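Local coordinates for protein maltose operon transcriptional repressor (Staphylococcus aureus subsp. aureus Mu50, PDB 3HCW) that probably represses transcription of the maltose operon, its C-terminal fragment having the periplasmic-binding-protein-like fold with which relatives of the LacI family sense small effectors, at residues A[134-139]-A[195-200]; A[175-180]-A[208-213]. One frame throughout, in Å; residues are numbered along the deposited sequence.

Contact 1 (A[134-139]-A[195-200]); sequences LIFITE and AIISLD
The backbones of Ile135 and Ile137 are hydrogen-bonded to those of Ala195, Ile197 and Leu199 between parallel strands. Ile135 N donates to Ala195 O (3.0 Å) and Ile135 O accepts from Ile197 N (2.8 Å); Ile137 N reaches Ile197 O at 2.7 Å, and Ile137 O takes Leu199 N just past strand 194-198. On one face Ile137 CD1 packs on Ile196 CG2 (3.6 Å), while Ile135 lies alongside Ile196; helix 201-213 covers this side. Strands 133-139 and 194-198 are neighbours in the C-terminal lobe of a periplasmic-binding-protein-like fold, a mainly parallel sheet between helix layers. On the other face Phe136, its CG anti to the backbone N (chi1 -163°), meets Ile197 CG2 with CE1 at 3.6 Å, Ile197 O lying over one ring face. At the C-terminal strand ends, which in such domains commonly face the ligand cleft, Leu199 CD2 touches Thr138 OG1 (3.4 Å), a hydroxyl hydrogen-bonded to Ser146. One water donates to OE1 of poorly ordered Glu139 (2.8 Å) and Asp200 OD2 (2.6 Å), probably easing the approach of two likely negative carboxylates. N-cap Asp200 hydrogen-bonds Met202 N through OD2, and Asn228 and a glycerol, probably from the crystallisation liquor, through OD1.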
loop_
_atom_site.group_PDB
_atom_site.type_symbol
_atom_site.label_atom_id
_atom_site.label_comp_id
_atom_site.label_asym_id
_atom_site.label_seq_id
_atom_site.Cartn_x
_atom_site.Cartn_y
_atom_site.Cartn_z
ATOM N N LEU A 134 -0.870 23.213 -18.601
ATOM C CA LEU A 134 -1.242 22.231 -17.578
ATOM C C LEU A 134 -1.934 21.000 -18.168
ATOM O O LEU A 134 -2.696 21.105 -19.132
ATOM C CB LEU A 134 -2.154 22.875 -16.531
ATOM C CG LEU A 134 -1.637 24.084 -15.744
ATOM C CD1 LEU A 134 -2.775 24.894 -15.154
ATOM C CD2 LEU A 134 -0.679 23.640 -14.659
ATOM N N ILE A 135 -1.657 19.837 -17.578
ATOM C CA ILE A 135 -2.282 18.567 -17.965
ATOM C C ILE A 135 -2.883 17.900 -16.724
ATOM O O ILE A 135 -2.192 17.729 -15.716
ATOM C CB ILE A 135 -1.258 17.603 -18.637
ATOM C CG1 ILE A 135 -0.594 18.255 -19.851
ATOM C CG2 ILE A 135 -1.932 16.289 -19.053
ATOM C CD1 ILE A 135 0.880 17.877 -20.039
ATOM N N PHE A 136 -4.174 17.565 -16.788
ATOM C CA PHE A 136 -4.814 16.754 -15.756
ATOM C C PHE A 136 -5.072 15.352 -16.285
ATOM O O PHE A 136 -5.677 15.179 -17.342
ATOM C CB PHE A 136 -6.138 17.361 -15.271
ATOM C CG PHE A 136 -6.629 16.792 -13.954
ATOM C CD1 PHE A 136 -6.318 17.436 -12.745
ATOM C CD2 PHE A 136 -7.404 15.623 -13.916
ATOM C CE1 PHE A 136 -6.763 16.925 -11.518
ATOM C CE2 PHE A 136 -7.853 15.097 -12.698
ATOM C CZ PHE A 136 -7.532 15.752 -11.495
ATOM N N ILE A 137 -4.621 14.355 -15.532
ATOM C CA ILE A 137 -4.804 12.966 -15.918
ATOM C C ILE A 137 -5.785 12.278 -14.967
ATOM O O ILE A 137 -5.609 12.304 -13.751
ATOM C CB ILE A 137 -3.449 12.213 -16.006
ATOM C CG1 ILE A 137 -2.482 12.964 -16.928
ATOM C CG2 ILE A 137 -3.656 10.785 -16.494
ATOM C CD1 ILE A 137 -1.179 12.236 -17.210
ATOM N N THR A 138 -6.829 11.682 -15.530
ATOM C CA THR A 138 -7.863 11.035 -14.727
ATOM C C THR A 138 -8.142 9.581 -15.148
ATOM O O THR A 138 -7.667 9.117 -16.193
ATOM C CB THR A 138 -9.169 11.891 -14.669
ATOM O OG1 THR A 138 -10.023 11.392 -13.634
ATOM C CG2 THR A 138 -9.912 11.898 -16.010
ATOM N N GLU A 139 -8.888 8.875 -14.300
ATOM C CA GLU A 139 -9.306 7.494 -14.535
ATOM C C GLU A 139 -10.753 7.438 -14.985
ATOM O O GLU A 139 -11.547 8.305 -14.643
ATOM C CB GLU A 139 -9.196 6.682 -13.244
ATOM C CG GLU A 139 -7.895 5.925 -13.058
ATOM C CD GLU A 139 -7.784 5.301 -11.671
ATOM O OE1 GLU A 139 -8.023 6.010 -10.662
ATOM O OE2 GLU A 139 -7.449 4.096 -11.593
ATOM N N ALA A 195 3.229 21.189 -16.257
ATOM C CA ALA A 195 2.915 20.436 -15.053
ATOM C C ALA A 195 1.890 19.355 -15.371
ATOM O O ALA A 195 0.928 19.588 -16.127
ATOM C CB ALA A 195 2.393 21.359 -13.946
ATOM N N ILE A 196 2.116 18.174 -14.805
ATOM C CA ILE A 196 1.171 17.069 -14.914
ATOM C C ILE A 196 0.545 16.811 -13.555
ATOM O O ILE A 196 1.256 16.560 -12.568
ATOM C CB ILE A 196 1.844 15.774 -15.433
ATOM C CG1 ILE A 196 2.348 15.967 -16.862
ATOM C CG2 ILE A 196 0.868 14.586 -15.342
ATOM C CD1 ILE A 196 3.380 14.936 -17.303
ATOM N N ILE A 197 -0.783 16.889 -13.503
ATOM C CA ILE A 197 -1.519 16.551 -12.292
ATOM C C ILE A 197 -2.361 15.293 -12.504
ATOM O O ILE A 197 -3.099 15.191 -13.489
ATOM C CB ILE A 197 -2.380 17.741 -11.780
ATOM C CG1 ILE A 197 -1.472 18.859 -11.253
ATOM C CG2 ILE A 197 -3.329 17.292 -10.657
ATOM C CD1 ILE A 197 -2.133 20.250 -11.169
ATOM N N SER A 198 -2.217 14.326 -11.593
ATOM C CA SER A 198 -3.018 13.103 -11.626
ATOM C C SER A 198 -4.068 13.119 -10.540
ATOM O O SER A 198 -3.832 13.615 -9.435
ATOM C CB SER A 198 -2.149 11.853 -11.438
ATOM O OG SER A 198 -1.097 11.801 -12.385
ATOM N N LEU A 199 -5.208 12.531 -10.878
ATOM C CA LEU A 199 -6.342 12.293 -9.991
ATOM C C LEU A 199 -6.017 11.696 -8.608
ATOM O O LEU A 199 -6.608 12.091 -7.608
ATOM C CB LEU A 199 -7.329 11.364 -10.714
ATOM C CG LEU A 199 -8.622 11.036 -9.962
ATOM C CD1 LEU A 199 -9.467 12.290 -9.847
ATOM C CD2 LEU A 199 -9.394 9.923 -10.650
ATOM N N ASP A 200 -5.086 10.745 -8.571
ATOM C CA ASP A 200 -4.848 9.910 -7.404
ATOM C C ASP A 200 -3.444 9.334 -7.498
ATOM O O ASP A 200 -2.947 9.095 -8.590
ATOM C CB ASP A 200 -5.884 8.767 -7.370
ATOM C CG ASP A 200 -5.583 7.730 -6.302
ATOM O OD1 ASP A 200 -5.649 8.087 -5.108
ATOM O OD2 ASP A 200 -5.269 6.568 -6.653
HETATM O O HOH W 1 -5.775 5.637 -9.033
#

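Contact 2 (A[175-180]-A[208-213])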
loop_
_atom_site.group_PDB
_atom_site.type_symbol
_atom_site.label_atom_id
_atom_site.label_comp_id
_atom_site.label_asym_id
_atom_site.label_seq_id
_atom_site.Cartn_x
_atom_site.Cartn_y
_atom_site.Cartn_z
ATOM N N VAL A 175 -1.204 1.827 -22.557
ATOM C CA VAL A 175 -2.123 2.942 -22.802
ATOM C C VAL A 175 -1.543 4.279 -22.336
ATOM O O VAL A 175 -1.586 5.253 -23.093
ATOM C CB VAL A 175 -3.528 2.683 -22.199
ATOM C CG1 VAL A 175 -4.491 3.791 -22.584
ATOM C CG2 VAL A 175 -4.076 1.363 -22.702
ATOM N N ILE A 176 -0.993 4.311 -21.117
ATOM C CA ILE A 176 -0.322 5.501 -20.577
ATOM C C ILE A 176 0.847 5.900 -21.479
ATOM O O ILE A 176 0.970 7.072 -21.857
ATOM C CB ILE A 176 0.247 5.294 -19.131
ATOM C CG1 ILE A 176 -0.792 4.704 -18.156
ATOM C CG2 ILE A 176 0.875 6.593 -18.602
ATOM C CD1 ILE A 176 -1.758 5.672 -17.558
ATOM N N LEU A 177 1.683 4.913 -21.824
ATOM C CA LEU A 177 2.829 5.101 -22.717
ATOM C C LEU A 177 2.455 5.793 -24.017
ATOM O O LEU A 177 3.151 6.716 -24.436
ATOM C CB LEU A 177 3.551 3.768 -23.011
ATOM C CG LEU A 177 4.746 3.739 -23.987
ATOM C CD1 LEU A 177 5.891 4.709 -23.601
ATOM C CD2 LEU A 177 5.286 2.315 -24.154
ATOM N N ASN A 178 1.352 5.368 -24.633
ATOM C CA ASN A 178 0.901 5.966 -25.889
ATOM C C ASN A 178 0.529 7.439 -25.723
ATOM O O ASN A 178 0.887 8.270 -26.559
ATOM C CB ASN A 178 -0.270 5.176 -26.478
ATOM C CG ASN A 178 -0.877 5.856 -27.688
ATOM O OD1 ASN A 178 -0.277 5.884 -28.764
ATOM N ND2 ASN A 178 -2.066 6.425 -27.516
ATOM N N TYR A 179 -0.182 7.750 -24.637
ATOM C CA TYR A 179 -0.544 9.129 -24.320
ATOM C C TYR A 179 0.678 10.016 -24.058
ATOM O O TYR A 179 0.707 11.154 -24.509
ATOM C CB TYR A 179 -1.508 9.195 -23.127
ATOM C CG TYR A 179 -2.926 8.789 -23.439
ATOM C CD1 TYR A 179 -3.648 9.411 -24.463
ATOM C CD2 TYR A 179 -3.559 7.796 -22.703
ATOM C CE1 TYR A 179 -4.956 9.032 -24.752
ATOM C CE2 TYR A 179 -4.869 7.418 -22.976
ATOM C CZ TYR A 179 -5.558 8.034 -24.002
ATOM O OH TYR A 179 -6.855 7.651 -24.268
ATOM N N MET A 180 1.675 9.501 -23.340
ATOM C CA MET A 180 2.871 10.292 -23.053
ATOM C C MET A 180 3.810 10.381 -24.251
ATOM O O MET A 180 4.508 11.377 -24.393
ATOM C CB MET A 180 3.619 9.805 -21.794
ATOM C CG MET A 180 2.875 9.963 -20.445
ATOM S SD MET A 180 2.398 11.649 -20.005
ATOM C CE MET A 180 0.662 11.664 -20.469
ATOM N N LEU A 208 4.615 8.253 -13.467
ATOM C CA LEU A 208 6.038 8.509 -13.198
ATOM C C LEU A 208 6.919 7.431 -13.818
ATOM O O LEU A 208 8.013 7.721 -14.291
ATOM C CB LEU A 208 6.312 8.617 -11.685
ATOM C CG LEU A 208 5.503 9.668 -10.915
ATOM C CD1 LEU A 208 5.680 9.549 -9.410
ATOM C CD2 LEU A 208 5.795 11.071 -11.388
ATOM N N SER A 209 6.409 6.198 -13.836
ATOM C CA SER A 209 7.118 5.052 -14.395
ATOM C C SER A 209 7.293 5.203 -15.899
ATOM O O SER A 209 8.375 4.941 -16.428
ATOM C CB SER A 209 6.368 3.764 -14.068
ATOM O OG SER A 209 7.141 2.629 -14.426
ATOM N N VAL A 210 6.236 5.657 -16.572
ATOM C CA VAL A 210 6.276 5.880 -18.011
ATOM C C VAL A 210 7.182 7.081 -18.318
ATOM O O VAL A 210 8.004 7.028 -19.233
ATOM C CB VAL A 210 4.835 6.017 -18.594
ATOM C CG1 VAL A 210 4.839 6.644 -19.979
ATOM C CG2 VAL A 210 4.138 4.632 -18.629
ATOM N N LEU A 211 7.062 8.134 -17.509
ATOM C CA LEU A 211 7.920 9.328 -17.620
ATOM C C LEU A 211 9.406 8.991 -17.439
ATOM O O LEU A 211 10.258 9.570 -18.111
ATOM C CB LEU A 211 7.474 10.420 -16.627
ATOM C CG LEU A 211 6.517 11.550 -17.009
ATOM C CD1 LEU A 211 5.528 11.207 -18.126
ATOM C CD2 LEU A 211 5.786 12.066 -15.788
ATOM N N TYR A 212 9.702 8.039 -16.556
ATOM C CA TYR A 212 11.064 7.528 -16.392
ATOM C C TYR A 212 11.527 6.839 -17.673
ATOM O O TYR A 212 12.638 7.103 -18.168
ATOM C CB TYR A 212 11.142 6.554 -15.209
ATOM C CG TYR A 212 12.552 6.212 -14.779
ATOM C CD1 TYR A 212 13.200 6.962 -13.797
ATOM C CD2 TYR A 212 13.244 5.135 -15.349
ATOM C CE1 TYR A 212 14.501 6.655 -13.390
ATOM C CE2 TYR A 212 14.553 4.834 -14.959
ATOM C CZ TYR A 212 15.169 5.592 -13.970
ATOM O OH TYR A 212 16.455 5.291 -13.564
ATOM N N GLU A 213 10.650 5.998 -18.226
ATOM C CA GLU A 213 10.947 5.232 -19.436
ATOM C C GLU A 213 11.271 6.132 -20.636
ATOM O O GLU A 213 12.101 5.784 -21.461
ATOM C CB GLU A 213 9.809 4.250 -19.753
ATOM C CG GLU A 213 10.102 3.276 -20.900
ATOM C CD GLU A 213 9.180 2.059 -20.932
ATOM O OE1 GLU A 213 9.635 0.988 -21.387
ATOM O OE2 GLU A 213 8.006 2.166 -20.513
#
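Val210 packs its two methyls against Ile176, Leu177 and Met180 of the facing helix. Val210 CG1, anti to the backbone N (chi1 163°), lies 3.7 Å from Leu177 CA and 3.8 Å from Met180 CB, so it rests against the helix backbone as well as a side chain. The other methyl, Val210 CG2, meets Ile176 CG2 at 3.8 Å. Beside Val210, Leu211 brings CD1 against the bent chain of Met180, 3.7 Å from Met180 SD; beyond SD the chain leads away from 208-213. Nothing polar links the segments. Their axes come within 9.6 Å and cross at -56°, with the CA atoms of Leu177 and Val210 5.9 Å apart. In the periplasmic-binding-protein-like fold, helices 173-187 and 201-213 belong to the helix layer on one face of the C-terminal sheet, and strand 194-198 runs between them in the chain. Further out, Arg173, at the start of helix 173-187, ties the two helices together by a salt bridge to Glu213 OE2 and a hydrogen bond to Ser209 OG. On the sheet side of helix 173-187, Ile176 and Tyr179 rest on strand 163-169. Helix 201-213 also meets the second subunit: Ser209 OG is hydrogen-bonded to Ala236 O of that subunit, and Tyr212 OH to its Ile218 N.

How the contacts relate
Contact 1 lies within the sheet and contact 2 in the helix layer over it, their centres about 13 Å apart. Three of the four segments come from one continuous run of chain, helix 173-187, strand 194-198 and helix 201-213; strand 133-139 comes earlier. The contacts touch directly: Ile137 CD1 meets Met180 CE at 3.8 Å and Ile196 CD1 meets Leu211 CD2 at 4.0 Å, making one apolar layer between strands and helices. Both are largely buried, but contact 1 is nearer the chain's centre and joins backbone hydrogen bonding to packing, whereas 175-180 and 208-213 meet through apolar packing without a hydrogen bond, close to the subunit interface.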